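Local coordinates for protein pseudouridine synthase (Pyrococcus abyssi, PDB 2AUS) that probably isomerises uridine to pseudouridine in RNA, as a Cbf5-type enzyme of the TruB family carrying a PUA domain, at residues Q45-P57 with F208-L220. Sequence-based numbering, arbitrary orientation.
Sequences QYGVINLDKPPGP and FKEDETLVTLHDL
Leu51 pairs in parallel with Val215 through two backbone bonds that bracket Leu51: Val215 N gives to Asn50 O at 2.9 Å, and Asp52 N gives to Val215 O at 2.8 Å. Beside this short pairing, Asn50 illustrates how one buried amide can tie down a turn. With CG anti to the backbone N (chi1 -179°), its side chain extends toward 208-220, where ND2 spends both hydrogens within the amide plane, one on Lys209 O (2.9 Å) and one on Thr213 OG1 (2.9 Å). Thr213 OG1 in turn donates to the syn lone pair of Asp211 OD2, which also accepts from Thr213 N to close an Asx turn. Phe208 slides past the amide in the opposite direction and takes Val48 CG2 at its ring edge. A leucine in place of Asn50 would probably leave Lys209 O and Thr213 OG1 without their shared donor and the turn less firmly held. On the side of the strand where Leu51 and Val215 lie, Ile49 CD1 meets Leu220 CD1 tip to tip at 3.6 Å, while the side chains of Leu51 and Leu217 cross at about a right angle, CD2 to CD2. Strand 47-53 pairs antiparallel with 88-93 and 241-242 as well as parallel with 214-215, with helix 59-69 packing on Leu51 and Arg201 of strand 195-205 bridging Asp52 and Glu210.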
ATOM      1  N   GLN A  45      -3.811 -25.689 -14.229  1.00 40.29           N
ATOM      2  CA  GLN A  45      -5.103 -25.521 -14.887  1.00 39.88           C
ATOM      3  C   GLN A  45      -6.239 -26.006 -13.997  1.00 38.74           C
ATOM      4  O   GLN A  45      -7.363 -25.504 -14.082  1.00 38.64           O
ATOM      5  CB  GLN A  45      -5.141 -26.314 -16.195  1.00 43.89           C
ATOM      6  CG  GLN A  45      -4.453 -25.655 -17.369  1.00 52.59           C
ATOM      7  CD  GLN A  45      -5.319 -24.594 -18.022  1.00 57.59           C
ATOM      8  OE1 GLN A  45      -6.435 -24.877 -18.472  1.00 58.45           O
ATOM      9  NE2 GLN A  45      -4.811 -23.366 -18.082  1.00 57.89           N
ATOM     10  N   TYR A  46      -5.944 -26.992 -13.156  1.00 34.45           N
ATOM     11  CA  TYR A  46      -6.936 -27.565 -12.260  1.00 35.37           C
ATOM     12  C   TYR A  46      -6.472 -27.476 -10.818  1.00 36.27           C
ATOM     13  O   TYR A  46      -6.699 -28.391 -10.030  1.00 36.85           O
ATOM     14  CB  TYR A  46      -7.190 -29.033 -12.638  1.00 34.94           C
ATOM     15  CG  TYR A  46      -7.774 -29.182 -14.022  1.00 34.31           C
ATOM     16  CD1 TYR A  46      -9.147 -29.099 -14.231  1.00 32.87           C
ATOM     17  CD2 TYR A  46      -6.946 -29.297 -15.136  1.00 35.52           C
ATOM     18  CE1 TYR A  46      -9.680 -29.121 -15.512  1.00 33.68           C
ATOM     19  CE2 TYR A  46      -7.466 -29.315 -16.420  1.00 37.42           C
ATOM     20  CZ  TYR A  46      -8.834 -29.222 -16.599  1.00 36.54           C
ATOM     21  OH  TYR A  46      -9.353 -29.178 -17.869  1.00 38.57           O
ATOM     22  N   GLY A  47      -5.824 -26.367 -10.472  1.00 36.92           N
ATOM     23  CA  GLY A  47      -5.330 -26.213  -9.118  1.00 35.77           C
ATOM     24  C   GLY A  47      -6.040 -25.161  -8.285  1.00 37.32           C
ATOM     25  O   GLY A  47      -6.763 -24.313  -8.809  1.00 34.76           O
ATOM     26  N   VAL A  48      -5.831 -25.238  -6.973  1.00 37.17           N
ATOM     27  CA  VAL A  48      -6.402 -24.292  -6.016  1.00 38.41           C
ATOM     28  C   VAL A  48      -5.267 -23.882  -5.091  1.00 37.79           C
ATOM     29  O   VAL A  48      -4.495 -24.730  -4.641  1.00 38.80           O
ATOM     30  CB  VAL A  48      -7.517 -24.928  -5.158  1.00 37.69           C
ATOM     31  CG1 VAL A  48      -8.767 -25.135  -5.989  1.00 42.27           C
ATOM     32  CG2 VAL A  48      -7.039 -26.268  -4.602  1.00 41.65           C
ATOM     33  N   ILE A  49      -5.158 -22.589  -4.817  1.00 36.29           N
ATOM     34  CA  ILE A  49      -4.100 -22.089  -3.949  1.00 35.64           C
ATOM     35  C   ILE A  49      -4.627 -21.815  -2.554  1.00 36.05           C
ATOM     36  O   ILE A  49      -5.682 -21.201  -2.391  1.00 36.36           O
ATOM     37  CB  ILE A  49      -3.508 -20.764  -4.487  1.00 36.42           C
ATOM     38  CG1 ILE A  49      -2.960 -20.973  -5.897  1.00 35.68           C
ATOM     39  CG2 ILE A  49      -2.403 -20.260  -3.558  1.00 34.71           C
ATOM     40  CD1 ILE A  49      -2.385 -19.703  -6.523  1.00 35.43           C
ATOM     41  N   ASN A  50      -3.912 -22.291  -1.542  1.00 36.36           N
ATOM     42  CA  ASN A  50      -4.304 -22.022  -0.161  1.00 36.05           C
ATOM     43  C   ASN A  50      -3.488 -20.779   0.190  1.00 36.26           C
ATOM     44  O   ASN A  50      -2.400 -20.858   0.761  1.00 34.92           O
ATOM     45  CB  ASN A  50      -3.944 -23.198   0.737  1.00 37.16           C
ATOM     46  CG  ASN A  50      -4.346 -22.973   2.181  1.00 40.31           C
ATOM     47  OD1 ASN A  50      -5.225 -22.161   2.479  1.00 40.52           O
ATOM     48  ND2 ASN A  50      -3.709 -23.700   3.086  1.00 39.31           N
ATOM     49  N   LEU A  51      -4.023 -19.625  -0.189  1.00 34.63           N
ATOM     50  CA  LEU A  51      -3.330 -18.366   0.020  1.00 37.05           C
ATOM     51  C   LEU A  51      -3.575 -17.678   1.356  1.00 38.06           C
ATOM     52  O   LEU A  51      -4.690 -17.691   1.881  1.00 38.31           O
ATOM     53  CB  LEU A  51      -3.701 -17.400  -1.101  1.00 36.44           C
ATOM     54  CG  LEU A  51      -2.814 -16.157  -1.158  1.00 40.13           C
ATOM     55  CD1 LEU A  51      -1.573 -16.459  -2.015  1.00 36.00           C
ATOM     56  CD2 LEU A  51      -3.594 -14.996  -1.738  1.00 36.35           C
ATOM     57  N   ASP A  52      -2.520 -17.083   1.901  1.00 38.63           N
ATOM     58  CA  ASP A  52      -2.622 -16.331   3.153  1.00 40.11           C
ATOM     59  C   ASP A  52      -2.807 -14.906   2.668  1.00 40.12           C
ATOM     60  O   ASP A  52      -1.838 -14.240   2.297  1.00 38.77           O
ATOM     61  CB  ASP A  52      -1.327 -16.415   3.973  1.00 42.39           C
ATOM     62  CG  ASP A  52      -1.465 -15.795   5.370  1.00 44.82           C
ATOM     63  OD1 ASP A  52      -2.394 -14.986   5.593  1.00 45.23           O
ATOM     64  OD2 ASP A  52      -0.639 -16.114   6.252  1.00 44.82           O
ATOM     65  N   LYS A  53      -4.054 -14.452   2.637  1.00 39.17           N
ATOM     66  CA  LYS A  53      -4.350 -13.107   2.171  1.00 39.12           C
ATOM     67  C   LYS A  53      -3.713 -12.055   3.074  1.00 40.85           C
ATOM     68  O   LYS A  53      -3.784 -12.148   4.298  1.00 40.88           O
ATOM     69  CB  LYS A  53      -5.864 -12.883   2.131  1.00 40.21           C
ATOM     70  CG  LYS A  53      -6.272 -11.450   1.815  1.00 38.85           C
ATOM     71  CD  LYS A  53      -7.753 -11.221   2.053  1.00 40.76           C
ATOM     72  CE  LYS A  53      -8.132  -9.766   1.803  1.00 39.94           C
ATOM     73  NZ  LYS A  53      -7.312  -8.836   2.646  1.00 41.28           N
ATOM     74  N   PRO A  54      -3.060 -11.050   2.484  1.00 41.29           N
ATOM     75  CA  PRO A  54      -2.452 -10.022   3.330  1.00 44.72           C
ATOM     76  C   PRO A  54      -3.512  -8.963   3.628  1.00 44.85           C
ATOM     77  O   PRO A  54      -4.422  -8.746   2.824  1.00 46.51           O
ATOM     78  CB  PRO A  54      -1.329  -9.477   2.449  1.00 43.68           C
ATOM     79  CG  PRO A  54      -1.964  -9.514   1.089  1.00 43.80           C
ATOM     80  CD  PRO A  54      -2.661 -10.880   1.076  1.00 42.47           C
ATOM     81  N   PRO A  55      -3.429  -8.304   4.793  1.00 46.59           N
ATOM     82  CA  PRO A  55      -4.426  -7.273   5.103  1.00 46.38           C
ATOM     83  C   PRO A  55      -4.198  -6.078   4.179  1.00 48.24           C
ATOM     84  O   PRO A  55      -3.065  -5.805   3.774  1.00 48.09           O
ATOM     85  CB  PRO A  55      -4.129  -6.936   6.558  1.00 46.60           C
ATOM     86  CG  PRO A  55      -2.639  -7.088   6.623  1.00 47.02           C
ATOM     87  CD  PRO A  55      -2.408  -8.384   5.855  1.00 45.77           C
ATOM     88  N   GLY A  56      -5.272  -5.373   3.836  1.00 49.00           N
ATOM     89  CA  GLY A  56      -5.141  -4.215   2.966  1.00 48.41           C
ATOM     90  C   GLY A  56      -5.980  -4.331   1.712  1.00 49.75           C
ATOM     91  O   GLY A  56      -7.054  -3.729   1.613  1.00 50.32           O
ATOM     92  N   PRO A  57      -5.519  -5.106   0.723  1.00 49.72           N
ATOM     93  CA  PRO A  57      -6.274  -5.273  -0.520  1.00 48.49           C
ATOM     94  C   PRO A  57      -7.573  -6.046  -0.319  1.00 47.30           C
ATOM     95  O   PRO A  57      -7.769  -6.702   0.702  1.00 44.54           O
ATOM     96  CB  PRO A  57      -5.290  -6.023  -1.416  1.00 50.66           C
ATOM     97  CG  PRO A  57      -4.490  -6.829  -0.434  1.00 49.71           C
ATOM     98  CD  PRO A  57      -4.241  -5.838   0.670  1.00 49.95           C
ATOM     99  N   PHE A 208      -9.156 -26.013   3.916  1.00 39.89           N
ATOM    100  CA  PHE A 208      -7.963 -25.173   3.886  1.00 39.72           C
ATOM    101  C   PHE A 208      -7.633 -24.590   5.251  1.00 40.38           C
ATOM    102  O   PHE A 208      -8.455 -23.926   5.879  1.00 41.29           O
ATOM    103  CB  PHE A 208      -8.125 -24.053   2.854  1.00 36.84           C
ATOM    104  CG  PHE A 208      -8.358 -24.561   1.463  1.00 37.73           C
ATOM    105  CD1 PHE A 208      -9.644 -24.864   1.024  1.00 35.82           C
ATOM    106  CD2 PHE A 208      -7.284 -24.792   0.611  1.00 36.49           C
ATOM    107  CE1 PHE A 208      -9.853 -25.396  -0.247  1.00 39.18           C
ATOM    108  CE2 PHE A 208      -7.479 -25.324  -0.660  1.00 39.84           C
ATOM    109  CZ  PHE A 208      -8.770 -25.628  -1.094  1.00 38.62           C
ATOM    110  N   LYS A 209      -6.413 -24.844   5.707  1.00 41.47           N
ATOM    111  CA  LYS A 209      -5.980 -24.358   7.004  1.00 43.19           C
ATOM    112  C   LYS A 209      -4.511 -23.961   6.981  1.00 43.68           C
ATOM    113  O   LYS A 209      -3.815 -24.151   5.976  1.00 42.71           O
ATOM    114  CB  LYS A 209      -6.205 -25.438   8.061  1.00 44.45           C
ATOM    115  CG  LYS A 209      -5.416 -26.704   7.811  1.00 48.47           C
ATOM    116  CD  LYS A 209      -5.588 -27.718   8.939  1.00 52.91           C
ATOM    117  CE  LYS A 209      -7.015 -28.236   9.022  1.00 55.04           C
ATOM    118  NZ  LYS A 209      -7.160 -29.336  10.029  1.00 60.44           N
ATOM    119  N   GLU A 210      -4.047 -23.402   8.093  1.00 44.98           N
ATOM    120  CA  GLU A 210      -2.660 -22.975   8.225  1.00 46.30           C
ATOM    121  C   GLU A 210      -1.740 -24.169   8.410  1.00 46.30           C
ATOM    122  O   GLU A 210      -1.435 -24.573   9.534  1.00 47.20           O
ATOM    123  CB  GLU A 210      -2.506 -22.028   9.415  1.00 46.96           C
ATOM    124  CG  GLU A 210      -3.122 -20.662   9.201  1.00 48.82           C
ATOM    125  CD  GLU A 210      -2.801 -19.717  10.336  1.00 48.90           C
ATOM    126  OE1 GLU A 210      -3.378 -19.877  11.432  1.00 52.37           O
ATOM    127  OE2 GLU A 210      -1.964 -18.818  10.138  1.00 51.71           O
ATOM    128  N   ASP A 211      -1.309 -24.736   7.295  1.00 46.53           N
ATOM    129  CA  ASP A 211      -0.408 -25.873   7.311  1.00 47.27           C
ATOM    130  C   ASP A 211       0.649 -25.628   6.243  1.00 48.49           C
ATOM    131  O   ASP A 211       0.776 -24.506   5.749  1.00 46.68           O
ATOM    132  CB  ASP A 211      -1.182 -27.164   7.049  1.00 46.75           C
ATOM    133  CG  ASP A 211      -1.922 -27.150   5.722  1.00 47.54           C
ATOM    134  OD1 ASP A 211      -2.792 -28.027   5.536  1.00 47.05           O
ATOM    135  OD2 ASP A 211      -1.638 -26.278   4.870  1.00 45.51           O
ATOM    136  N   GLU A 212       1.400 -26.658   5.871  1.00 50.24           N
ATOM    137  CA  GLU A 212       2.451 -26.458   4.883  1.00 51.74           C
ATOM    138  C   GLU A 212       1.960 -25.923   3.544  1.00 50.61           C
ATOM    139  O   GLU A 212       2.742 -25.345   2.793  1.00 50.57           O
ATOM    140  CB  GLU A 212       3.251 -27.751   4.662  1.00 55.35           C
ATOM    141  CG  GLU A 212       2.536 -28.858   3.901  1.00 59.91           C
ATOM    142  CD  GLU A 212       1.345 -29.424   4.655  1.00 65.29           C
ATOM    143  OE1 GLU A 212       1.435 -29.562   5.896  1.00 66.99           O
ATOM    144  OE2 GLU A 212       0.326 -29.745   4.001  1.00 66.30           O
ATOM    145  N   THR A 213       0.674 -26.088   3.243  1.00 49.46           N
ATOM    146  CA  THR A 213       0.153 -25.615   1.959  1.00 47.42           C
ATOM    147  C   THR A 213      -0.207 -24.136   1.915  1.00 45.61           C
ATOM    148  O   THR A 213      -0.498 -23.604   0.842  1.00 44.20           O
ATOM    149  CB  THR A 213      -1.083 -26.415   1.512  1.00 48.16           C
ATOM    150  OG1 THR A 213      -2.199 -26.088   2.349  1.00 48.40           O
ATOM    151  CG2 THR A 213      -0.804 -27.912   1.594  1.00 47.44           C
ATOM    152  N   LEU A 214      -0.194 -23.469   3.065  1.00 44.00           N
ATOM    153  CA  LEU A 214      -0.520 -22.046   3.097  1.00 42.21           C
ATOM    154  C   LEU A 214       0.647 -21.274   2.506  1.00 41.96           C
ATOM    155  O   LEU A 214       1.764 -21.358   3.011  1.00 42.26           O
ATOM    156  CB  LEU A 214      -0.764 -21.574   4.531  1.00 42.85           C
ATOM    157  CG  LEU A 214      -1.177 -20.101   4.656  1.00 43.75           C
ATOM    158  CD1 LEU A 214      -2.581 -19.915   4.086  1.00 40.87           C
ATOM    159  CD2 LEU A 214      -1.136 -19.665   6.120  1.00 43.30           C
ATOM    160  N   VAL A 215       0.395 -20.529   1.435  1.00 40.23           N
ATOM    161  CA  VAL A 215       1.448 -19.756   0.793  1.00 38.61           C
ATOM    162  C   VAL A 215       1.090 -18.280   0.648  1.00 39.86           C
ATOM    163  O   VAL A 215      -0.082 -17.905   0.701  1.00 40.24           O
ATOM    164  CB  VAL A 215       1.785 -20.333  -0.607  1.00 38.97           C
ATOM    165  CG1 VAL A 215       2.341 -21.748  -0.455  1.00 35.78           C
ATOM    166  CG2 VAL A 215       0.538 -20.338  -1.493  1.00 38.27           C
ATOM    167  N   THR A 216       2.111 -17.446   0.466  1.00 39.54           N
ATOM    168  CA  THR A 216       1.911 -16.011   0.312  1.00 40.45           C
ATOM    169  C   THR A 216       2.149 -15.600  -1.131  1.00 41.21           C
ATOM    170  O   THR A 216       2.709 -16.360  -1.922  1.00 41.06           O
ATOM    171  CB  THR A 216       2.893 -15.194   1.186  1.00 40.40           C
ATOM    172  OG1 THR A 216       4.230 -15.425   0.729  1.00 40.60           O
ATOM    173  CG2 THR A 216       2.783 -15.591   2.655  1.00 36.21           C
ATOM    174  N   LEU A 217       1.734 -14.383  -1.459  1.00 41.64           N
ATOM    175  CA  LEU A 217       1.897 -13.843  -2.800  1.00 45.03           C
ATOM    176  C   LEU A 217       3.372 -13.807  -3.200  1.00 45.57           C
ATOM    177  O   LEU A 217       3.719 -14.043  -4.358  1.00 46.09           O
ATOM    178  CB  LEU A 217       1.290 -12.441  -2.854  1.00 44.01           C
ATOM    179  CG  LEU A 217      -0.232 -12.444  -2.684  1.00 45.91           C
ATOM    180  CD1 LEU A 217      -0.739 -11.052  -2.314  1.00 44.56           C
ATOM    181  CD2 LEU A 217      -0.867 -12.926  -3.980  1.00 45.46           C
ATOM    182  N   HIS A 218       4.238 -13.510  -2.240  1.00 46.12           N
ATOM    183  CA  HIS A 218       5.667 -13.463  -2.519  1.00 47.42           C
ATOM    184  C   HIS A 218       6.169 -14.864  -2.790  1.00 46.79           C
ATOM    185  O   HIS A 218       7.036 -15.063  -3.641  1.00 47.69           O
ATOM    186  CB  HIS A 218       6.423 -12.835  -1.346  1.00 48.78           C
ATOM    187  CG  HIS A 218       6.340 -11.342  -1.316  1.00 53.40           C
ATOM    188  ND1 HIS A 218       6.699 -10.595  -0.215  1.00 55.51           N
ATOM    189  CD2 HIS A 218       5.957 -10.454  -2.265  1.00 53.73           C
ATOM    190  CE1 HIS A 218       6.540  -9.312  -0.488  1.00 57.07           C
ATOM    191  NE2 HIS A 218       6.091  -9.200  -1.725  1.00 54.69           N
ATOM    192  N   ASP A 219       5.627 -15.840  -2.069  1.00 45.86           N
ATOM    193  CA  ASP A 219       6.020 -17.218  -2.299  1.00 44.01           C
ATOM    194  C   ASP A 219       5.696 -17.566  -3.740  1.00 42.45           C
ATOM    195  O   ASP A 219       6.529 -18.121  -4.447  1.00 40.53           O
ATOM    196  CB  ASP A 219       5.264 -18.182  -1.389  1.00 46.99           C
ATOM    197  CG  ASP A 219       5.701 -18.091   0.049  1.00 48.87           C
ATOM    198  OD1 ASP A 219       6.848 -17.655   0.291  1.00 48.92           O
ATOM    199  OD2 ASP A 219       4.902 -18.480   0.933  1.00 48.40           O
ATOM    200  N   LEU A 220       4.481 -17.228  -4.171  1.00 41.22           N
ATOM    201  CA  LEU A 220       4.042 -17.518  -5.530  1.00 41.70           C
ATOM    202  C   LEU A 220       4.925 -16.861  -6.578  1.00 40.64           C
ATOM    203  O   LEU A 220       5.253 -17.477  -7.596  1.00 41.35           O
ATOM    204  CB  LEU A 220       2.593 -17.067  -5.741  1.00 43.13           C
ATOM    205  CG  LEU A 220       1.520 -17.884  -5.021  1.00 43.98           C
ATOM    206  CD1 LEU A 220       0.143 -17.351  -5.401  1.00 43.66           C
ATOM    207  CD2 LEU A 220       1.653 -19.352  -5.415  1.00 41.78           C
TER
HETATM  208  O   HOH W   1      -1.505 -23.762  -1.600  1.00 29.21           O
HETATM  209  O   HOH W   2       0.156 -13.134   0.649  1.00 40.97           O